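Local coordinates for RNA methyltransferase, TrmH family (Porphyromonas gingivalis, PDB 2I6D), which probably binds RNA and methylates it, as a TrmH-family methyltransferase of the SPOUT class, at residues Ala29-Lys34 against Ser79-Pro84; Pro178-Phe183 against Ser251-Arg256; Leu224-Ser229 against Thr246-Ser251. All coordinates share one frame; numbering follows the deposited sequence.

Contact 1 (Ala29-Lys34 against Ser79-Pro84)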
loop_
_atom_site.group_PDB
_atom_site.type_symbol
_atom_site.label_atom_id
_atom_site.label_comp_id
_atom_site.label_asym_id
_atom_site.label_seq_id
_atom_site.Cartn_x
_atom_site.Cartn_y
_atom_site.Cartn_z
ATOM N N ALA A 29 13.239 -3.765 -0.457
ATOM C CA ALA A 29 13.359 -5.184 -0.705
ATOM C C ALA A 29 12.003 -5.899 -0.619
ATOM O O ALA A 29 11.077 -5.474 0.107
ATOM C CB ALA A 29 14.356 -5.818 0.279
ATOM N N VAL A 30 11.935 -7.012 -1.325
ATOM C CA VAL A 30 10.778 -7.907 -1.371
ATOM C C VAL A 30 11.323 -9.318 -1.271
ATOM O O VAL A 30 12.321 -9.672 -1.954
ATOM C CB VAL A 30 9.992 -7.732 -2.699
ATOM C CG1 VAL A 30 8.749 -8.675 -2.787
ATOM C CG2 VAL A 30 9.556 -6.250 -2.877
ATOM N N GLU A 31 10.693 -10.118 -0.424
ATOM C CA GLU A 31 11.137 -11.493 -0.179
ATOM C C GLU A 31 10.149 -12.570 -0.622
ATOM O O GLU A 31 8.921 -12.452 -0.468
ATOM C CB GLU A 31 11.519 -11.692 1.283
ATOM C CG GLU A 31 12.547 -10.667 1.798
ATOM C CD GLU A 31 12.989 -11.012 3.221
ATOM O OE1 GLU A 31 12.953 -12.206 3.566
ATOM O OE2 GLU A 31 13.337 -10.100 4.005
ATOM N N GLY A 32 10.714 -13.623 -1.193
ATOM C CA GLY A 32 9.967 -14.821 -1.496
ATOM C C GLY A 32 9.497 -14.881 -2.935
ATOM O O GLY A 32 9.230 -13.859 -3.530
ATOM N N PRO A 33 9.390 -16.092 -3.499
ATOM C CA PRO A 33 9.038 -16.222 -4.913
ATOM C C PRO A 33 7.686 -15.628 -5.307
ATOM O O PRO A 33 7.541 -15.166 -6.432
ATOM C CB PRO A 33 9.002 -17.750 -5.152
ATOM C CG PRO A 33 9.038 -18.391 -3.783
ATOM C CD PRO A 33 9.649 -17.392 -2.843
ATOM N N LYS A 34 6.692 -15.701 -4.425
ATOM C CA LYS A 34 5.335 -15.278 -4.805
ATOM C C LYS A 34 5.323 -13.764 -5.051
ATOM O O LYS A 34 4.883 -13.281 -6.108
ATOM C CB LYS A 34 4.307 -15.660 -3.731
ATOM C CG LYS A 34 4.031 -17.132 -3.621
ATOM C CD LYS A 34 2.838 -17.426 -2.684
ATOM C CE LYS A 34 3.060 -18.744 -1.927
ATOM N NZ LYS A 34 1.827 -19.212 -1.221
ATOM N N SER A 79 17.549 -11.473 5.732
ATOM C CA SER A 79 16.093 -11.313 5.784
ATOM C C SER A 79 15.553 -10.611 7.028
ATOM O O SER A 79 16.187 -10.578 8.080
ATOM C CB SER A 79 15.394 -12.674 5.596
ATOM O OG SER A 79 13.993 -12.590 5.841
ATOM N N THR A 80 14.342 -10.073 6.889
ATOM C CA THR A 80 13.640 -9.443 7.981
ATOM C C THR A 80 12.604 -10.398 8.544
ATOM O O THR A 80 11.898 -10.044 9.484
ATOM C CB THR A 80 12.910 -8.156 7.519
ATOM O OG1 THR A 80 11.985 -8.472 6.460
ATOM C CG2 THR A 80 13.936 -7.116 7.017
ATOM N N GLN A 81 12.510 -11.596 7.970
ATOM C CA GLN A 81 11.386 -12.494 8.244
ATOM C C GLN A 81 11.773 -13.567 9.236
ATOM O O GLN A 81 12.906 -14.025 9.244
ATOM C CB GLN A 81 10.880 -13.138 6.953
ATOM C CG GLN A 81 10.306 -12.143 5.933
ATOM C CD GLN A 81 9.161 -11.328 6.493
ATOM O OE1 GLN A 81 9.321 -10.146 6.804
ATOM N NE2 GLN A 81 7.999 -11.956 6.640
ATOM N N THR A 82 10.837 -13.966 10.088
ATOM C CA THR A 82 11.147 -14.990 11.098
ATOM C C THR A 82 11.540 -16.324 10.446
ATOM O O THR A 82 12.463 -16.992 10.904
ATOM C CB THR A 82 10.029 -15.133 12.125
ATOM O OG1 THR A 82 8.802 -14.750 11.520
ATOM C CG2 THR A 82 10.278 -14.195 13.300
ATOM N N THR A 83 10.887 -16.666 9.337
ATOM C CA THR A 83 11.240 -17.869 8.562
ATOM C C THR A 83 11.533 -17.512 7.107
ATOM O O THR A 83 10.646 -17.624 6.249
ATOM C CB THR A 83 10.118 -18.952 8.624
ATOM O OG1 THR A 83 9.698 -19.120 9.980
ATOM C CG2 THR A 83 10.635 -20.282 8.083
ATOM N N PRO A 84 12.782 -17.087 6.816
ATOM C CA PRO A 84 13.046 -16.542 5.486
ATOM C C PRO A 84 12.845 -17.549 4.360
ATOM O O PRO A 84 13.061 -18.754 4.539
ATOM C CB PRO A 84 14.530 -16.125 5.555
ATOM C CG PRO A 84 14.857 -16.048 7.012
ATOM C CD PRO A 84 13.994 -17.088 7.658
HETATM O O HOH W 1 12.504 -7.524 4.006
#
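Glu-31 reaches out from the end of strand 27-31 and is gripped by Ser-79 and Thr-80. Its CG stands anti to the carbonyl carbon (chi1 -53°) and the chain runs on extended, which carries the carboxylate into the loop between strands 65-69 and 87-92. Each carboxylate oxygen takes one direct bond from the loop, on its syn side. Ser-79 OG donates to Glu-31 OE1 over a short 2.5 Å. The backbone N of Thr-80 donates to Glu-31 OE2 at 3.1 Å, nearly straight at 169°. A water donates a further hydrogen bond to Glu-31 OE2 and also bonds Thr-80 OG1.

Ser-79 OG has a second task. It accepts from Gln-81 N at 2.8 Å, which makes an ST turn. Its rotation, anti to the backbone N (chi1 171°), sets OG between Glu-31 OE1 and Gln-81 N. Gln-81 CG packs 3.6 Å from Glu-31 OE1.

The contact lies within the probable substrate-binding domain. On the strand side, Glu-31 N is bonded to Gln-148 OE1 of helix 144-148. Three donors thus meet one largely buried carboxylate. They would be expected to favour its charged form, and the two direct bonds fix its rotation against the loop.

Contact 2 (Pro178-Phe183 against Ser251-Arg256)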
loop_
_atom_site.group_PDB
_atom_site.type_symbol
_atom_site.label_atom_id
_atom_site.label_comp_id
_atom_site.label_asym_id
_atom_site.label_seq_id
_atom_site.Cartn_x
_atom_site.Cartn_y
_atom_site.Cartn_z
ATOM N N PRO A 178 -15.512 14.651 -6.405
ATOM C CA PRO A 178 -16.136 14.515 -5.106
ATOM C C PRO A 178 -15.180 13.875 -4.099
ATOM O O PRO A 178 -14.432 12.941 -4.437
ATOM C CB PRO A 178 -17.316 13.548 -5.367
ATOM C CG PRO A 178 -16.950 12.843 -6.638
ATOM C CD PRO A 178 -16.142 13.798 -7.432
ATOM N N VAL A 179 -15.224 14.380 -2.881
ATOM C CA VAL A 179 -14.379 13.898 -1.815
ATOM C C VAL A 179 -15.250 13.339 -0.701
ATOM O O VAL A 179 -15.896 14.081 0.045
ATOM C CB VAL A 179 -13.426 15.000 -1.272
ATOM C CG1 VAL A 179 -12.493 14.406 -0.220
ATOM C CG2 VAL A 179 -12.617 15.632 -2.415
ATOM N N TYR A 180 -15.264 12.024 -0.601
ATOM C CA TYR A 180 -16.062 11.326 0.396
ATOM C C TYR A 180 -15.178 11.017 1.595
ATOM O O TYR A 180 -13.947 10.900 1.465
ATOM C CB TYR A 180 -16.588 10.014 -0.199
ATOM C CG TYR A 180 -17.555 10.242 -1.313
ATOM C CD1 TYR A 180 -17.115 10.358 -2.631
ATOM C CD2 TYR A 180 -18.921 10.328 -1.057
ATOM C CE1 TYR A 180 -18.011 10.574 -3.661
ATOM C CE2 TYR A 180 -19.826 10.533 -2.073
ATOM C CZ TYR A 180 -19.362 10.654 -3.377
ATOM O OH TYR A 180 -20.250 10.881 -4.404
ATOM N N GLY A 181 -15.799 10.927 2.760
ATOM C CA GLY A 181 -15.090 10.578 3.995
ATOM C C GLY A 181 -15.929 9.670 4.860
ATOM O O GLY A 181 -17.157 9.835 4.945
ATOM N N ALA A 182 -15.264 8.736 5.542
ATOM C CA ALA A 182 -15.936 7.800 6.432
ATOM C C ALA A 182 -15.946 8.371 7.857
ATOM O O ALA A 182 -14.875 8.647 8.431
ATOM C CB ALA A 182 -15.220 6.452 6.408
ATOM N N PHE A 183 -17.149 8.598 8.387
ATOM C CA PHE A 183 -17.323 9.229 9.697
ATOM C C PHE A 183 -18.319 8.446 10.510
ATOM O O PHE A 183 -19.054 7.624 9.966
ATOM C CB PHE A 183 -17.856 10.647 9.538
ATOM C CG PHE A 183 -16.858 11.600 8.929
ATOM C CD1 PHE A 183 -15.926 12.258 9.730
ATOM C CD2 PHE A 183 -16.858 11.840 7.562
ATOM C CE1 PHE A 183 -14.995 13.149 9.160
ATOM C CE2 PHE A 183 -15.948 12.715 6.988
ATOM C CZ PHE A 183 -15.023 13.387 7.799
ATOM N N SER A 251 -16.790 -2.585 -1.264
ATOM C CA SER A 251 -17.770 -3.589 -1.714
ATOM C C SER A 251 -19.007 -2.898 -2.248
ATOM O O SER A 251 -19.448 -3.164 -3.362
ATOM C CB SER A 251 -18.148 -4.590 -0.599
ATOM O OG SER A 251 -19.352 -5.301 -0.913
ATOM N N GLU A 252 -19.549 -1.982 -1.455
ATOM C CA GLU A 252 -20.771 -1.292 -1.822
ATOM C C GLU A 252 -20.588 -0.441 -3.096
ATOM O O GLU A 252 -21.467 -0.405 -3.965
ATOM C CB GLU A 252 -21.202 -0.439 -0.623
ATOM C CG GLU A 252 -22.471 0.295 -0.710
ATOM C CD GLU A 252 -23.720 -0.553 -1.031
ATOM O OE1 GLU A 252 -23.758 -1.813 -0.952
ATOM O OE2 GLU A 252 -24.695 0.104 -1.383
ATOM N N TRP A 253 -19.436 0.228 -3.208
ATOM C CA TRP A 253 -19.114 1.019 -4.402
ATOM C C TRP A 253 -19.150 0.106 -5.631
ATOM O O TRP A 253 -19.719 0.463 -6.650
ATOM C CB TRP A 253 -17.723 1.642 -4.282
ATOM C CG TRP A 253 -17.669 3.121 -4.566
ATOM C CD1 TRP A 253 -17.557 3.735 -5.796
ATOM C CD2 TRP A 253 -17.619 4.161 -3.593
ATOM N NE1 TRP A 253 -17.455 5.107 -5.632
ATOM C CE2 TRP A 253 -17.505 5.389 -4.292
ATOM C CE3 TRP A 253 -17.694 4.180 -2.185
ATOM C CZ2 TRP A 253 -17.434 6.618 -3.636
ATOM C CZ3 TRP A 253 -17.607 5.400 -1.536
ATOM C CH2 TRP A 253 -17.484 6.601 -2.266
ATOM N N ARG A 254 -18.535 -1.070 -5.508
ATOM C CA ARG A 254 -18.473 -2.069 -6.605
ATOM C C ARG A 254 -19.809 -2.770 -6.901
ATOM O O ARG A 254 -20.177 -3.003 -8.072
ATOM C CB ARG A 254 -17.368 -3.090 -6.284
ATOM C CG ARG A 254 -17.272 -4.303 -7.260
ATOM C CD ARG A 254 -16.938 -3.871 -8.663
ATOM N NE ARG A 254 -15.551 -3.437 -8.844
ATOM C CZ ARG A 254 -15.125 -2.737 -9.890
ATOM N NH1 ARG A 254 -13.837 -2.403 -9.992
ATOM N NH2 ARG A 254 -15.986 -2.373 -10.855
ATOM N N ARG A 255 -20.569 -3.089 -5.856
ATOM C CA ARG A 255 -21.901 -3.679 -6.038
ATOM C C ARG A 255 -22.751 -2.823 -6.963
ATOM O O ARG A 255 -23.498 -3.338 -7.777
ATOM C CB ARG A 255 -22.613 -3.777 -4.689
ATOM C CG ARG A 255 -24.015 -4.426 -4.760
ATOM C CD ARG A 255 -24.742 -4.347 -3.432
ATOM N NE ARG A 255 -25.144 -2.995 -3.034
ATOM C CZ ARG A 255 -26.208 -2.354 -3.502
ATOM N NH1 ARG A 255 -26.973 -2.916 -4.431
ATOM N NH2 ARG A 255 -26.497 -1.126 -3.074
ATOM N N ARG A 256 -22.658 -1.502 -6.807
ATOM C CA ARG A 256 -23.491 -0.587 -7.605
ATOM C C ARG A 256 -22.953 -0.277 -9.006
ATOM O O ARG A 256 -23.579 0.475 -9.777
ATOM C CB ARG A 256 -23.652 0.720 -6.851
ATOM C CG ARG A 256 -24.345 0.503 -5.579
ATOM C CD ARG A 256 -24.906 1.774 -5.071
ATOM N NE ARG A 256 -24.797 1.818 -3.631
ATOM C CZ ARG A 256 -24.951 2.929 -2.933
ATOM N NH1 ARG A 256 -25.209 4.057 -3.559
ATOM N NH2 ARG A 256 -24.836 2.898 -1.622
#
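The rings of Tyr-180 and Trp-253 meet edge-to-face, in a T-shaped pair. Trp-253 CH2 sits 3.7 Å above one face of the Tyr-180 ring, offset toward its rim. Tyr-180 CG in turn lies at the edge of the indole, in its plane. The planes stand at 89°, and the centroids of the Tyr-180 ring and the Trp-253 six-membered ring are 5.2 Å apart. Trp-253 CH2 touches Tyr-180 CG at 3.8 Å, while its neighbour CZ2 reaches Tyr-180 CD1 at 3.9 Å. Trp-253 has an unusual chi1 of -130°, away from the staggered positions. Among the other flat groups, Arg-256 CG lies over one face of the Arg-255 guanidinium. Glu-252 CD lies at the edge of both guanidinium groups, in plane.

Tyr-180 belongs to strand 179-182 and Trp-253 to the last turn of helix 242-255. The pair therefore joins the C-terminal helix to the parallel sheet of the methyltransferase domain. Leu-203 and Leu-224, from the strands flanking Tyr-180, touch both side chains.

Arg-255 grips Glu-252 side-on, with NE to OE1 and NH2 to OE2, both 2.8 Å. Arg-256 puts NE and NH2 on Glu-252 OE2 alone. That oxygen thus has three donors. Glu-252 is paired with Arg-255 and with Arg-256 just beyond the helix end, whereas the link between strand and helix is apolar: an aromatic edge on an aromatic face.

Contact 3 (Leu224-Ser229 against Thr246-Ser251)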
loop_
_atom_site.group_PDB
_atom_site.type_symbol
_atom_site.label_atom_id
_atom_site.label_comp_id
_atom_site.label_asym_id
_atom_site.label_seq_id
_atom_site.Cartn_x
_atom_site.Cartn_y
_atom_site.Cartn_z
ATOM N N LEU A 224 -19.920 10.004 4.766
ATOM C CA LEU A 224 -20.567 8.702 4.749
ATOM C C LEU A 224 -20.405 7.993 6.092
ATOM O O LEU A 224 -19.360 8.094 6.758
ATOM C CB LEU A 224 -19.946 7.802 3.656
ATOM C CG LEU A 224 -19.937 8.398 2.234
ATOM C CD1 LEU A 224 -19.248 7.424 1.287
ATOM C CD2 LEU A 224 -21.392 8.644 1.772
ATOM N N THR A 225 -21.416 7.218 6.449
ATOM C CA THR A 225 -21.357 6.424 7.663
ATOM C C THR A 225 -21.826 5.011 7.336
ATOM O O THR A 225 -22.695 4.822 6.485
ATOM C CB THR A 225 -22.260 7.027 8.749
ATOM O OG1 THR A 225 -21.932 8.411 8.917
ATOM C CG2 THR A 225 -22.044 6.341 10.072
ATOM N N ILE A 226 -21.263 4.030 8.029
ATOM C CA ILE A 226 -21.776 2.673 8.000
ATOM C C ILE A 226 -22.618 2.503 9.253
ATOM O O ILE A 226 -22.092 2.476 10.370
ATOM C CB ILE A 226 -20.627 1.632 7.998
ATOM C CG1 ILE A 226 -19.673 1.886 6.810
ATOM C CG2 ILE A 226 -21.206 0.198 7.998
ATOM C CD1 ILE A 226 -18.337 1.116 6.926
ATOM N N PRO A 227 -23.934 2.363 9.082
ATOM C CA PRO A 227 -24.837 2.358 10.230
ATOM C C PRO A 227 -24.613 1.140 11.136
ATOM O O PRO A 227 -24.375 0.027 10.639
ATOM C CB PRO A 227 -26.239 2.282 9.593
ATOM C CG PRO A 227 -26.031 2.528 8.113
ATOM C CD PRO A 227 -24.630 2.166 7.793
ATOM N N ALA A 228 -24.659 1.369 12.444
ATOM C CA ALA A 228 -24.672 0.269 13.411
ATOM C C ALA A 228 -26.102 -0.139 13.679
ATOM O O ALA A 228 -27.019 0.686 13.623
ATOM C CB ALA A 228 -23.991 0.664 14.706
ATOM N N SER A 229 -26.300 -1.413 13.984
ATOM C CA SER A 229 -27.644 -1.912 14.247
ATOM C C SER A 229 -27.637 -3.022 15.261
ATOM O O SER A 229 -28.383 -3.986 15.125
ATOM C CB SER A 229 -28.303 -2.404 12.956
ATOM O OG SER A 229 -27.508 -3.412 12.361
ATOM N N THR A 246 -13.162 0.071 5.271
ATOM C CA THR A 246 -12.728 0.196 3.874
ATOM C C THR A 246 -13.340 -0.896 2.980
ATOM O O THR A 246 -13.777 -0.625 1.863
ATOM C CB THR A 246 -11.179 0.138 3.797
ATOM O OG1 THR A 246 -10.630 1.212 4.560
ATOM C CG2 THR A 246 -10.678 0.228 2.351
ATOM N N ALA A 247 -13.341 -2.126 3.480
ATOM C CA ALA A 247 -13.882 -3.276 2.749
ATOM C C ALA A 247 -15.387 -3.094 2.504
ATOM O O ALA A 247 -15.882 -3.351 1.409
ATOM C CB ALA A 247 -13.632 -4.576 3.536
ATOM N N ILE A 248 -16.102 -2.655 3.533
ATOM C CA ILE A 248 -17.533 -2.422 3.414
ATOM C C ILE A 248 -17.793 -1.355 2.345
ATOM O O ILE A 248 -18.635 -1.562 1.427
ATOM C CB ILE A 248 -18.168 -2.045 4.770
ATOM C CG1 ILE A 248 -18.191 -3.294 5.669
ATOM C CG2 ILE A 248 -19.624 -1.574 4.570
ATOM C CD1 ILE A 248 -18.284 -2.952 7.165
ATOM N N LEU A 249 -17.058 -0.250 2.433
ATOM C CA LEU A 249 -17.241 0.877 1.487
ATOM C C LEU A 249 -16.911 0.468 0.045
ATOM O O LEU A 249 -17.727 0.704 -0.861
ATOM C CB LEU A 249 -16.435 2.118 1.908
ATOM C CG LEU A 249 -17.040 2.843 3.119
ATOM C CD1 LEU A 249 -15.953 3.528 4.001
ATOM C CD2 LEU A 249 -18.085 3.843 2.666
ATOM N N CYS A 250 -15.730 -0.120 -0.171
ATOM C CA CYS A 250 -15.366 -0.628 -1.506
ATOM C C CYS A 250 -16.340 -1.627 -2.085
ATOM O O CYS A 250 -16.672 -1.543 -3.298
ATOM C CB CYS A 250 -13.967 -1.241 -1.495
ATOM S SG CYS A 250 -12.710 -0.010 -1.235
ATOM N N SER A 251 -16.790 -2.585 -1.264
ATOM C CA SER A 251 -17.770 -3.589 -1.714
ATOM C C SER A 251 -19.007 -2.898 -2.248
ATOM O O SER A 251 -19.448 -3.164 -3.362
ATOM C CB SER A 251 -18.148 -4.590 -0.599
ATOM O OG SER A 251 -19.352 -5.301 -0.913
#
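Ile-248 and Leu-249 of helix 242-255 pack on Leu-224 of strand 222-225 and Ile-226 just after it. The helix lies against the parallel sheet of the SPOUT methyltransferase fold, the class known for its C-terminal trefoil knot.

Along the helix, Thr-246 turns its CB away from the strand. Its side chain instead meets Ile-120 and Leu-205, and its OG1 bonds to Val-242 O. Ile-248 comes next and points at the strand end. Its CG2, anti to the backbone N, receives Ile-226 CD1 at 3.8 Å. Ile-248 CB is equally near that methyl, and Ile-248 CD1 lies 4.1 Å from it. Ile-226 CG1 extends across to the helix, anti to its own carbonyl carbon (chi1 -56°), so that the end methyl makes these touches.

Leu-249 leaves the helix at an angle, but its tip bends nearer the strand. Its branch meets both Ile-226 and Leu-224, and it also touches Leu-203, Leu-205 and Ala-182 of the sheet. Cys-250 turns to Phe-127 of helix 114-127.

The contact is purely apolar. Leu-249 CG stands 4.4 Å from Ile-226 CD1, and Leu-249 CD2 meets Leu-224 CD1 methyl to methyl at 4.0 Å.

Contacts 2 and 3 both seat helix 242-255 on the parallel sheet. They share Ser-251 and their centres lie 8 Å apart. Strands 179-182 and 222-225 are neighbours, joined by probable backbone hydrogen bonds between Leu-224 and both Gly-181 and Phe-183. Leu-224 CD1 also packs on both rings of contact 2, so the two contacts merge. Contact 2 is buried and aromatic. Contact 3 is partly buried and aliphatic, with Leu-224 and Leu-249 buried and Ile-226 and Ile-248 partly exposed. Contact 1 stands apart, its centre about 34 Å from each of the others, across the chain's centre. It is partly buried too, but polar, tying a strand end to an irregular loop.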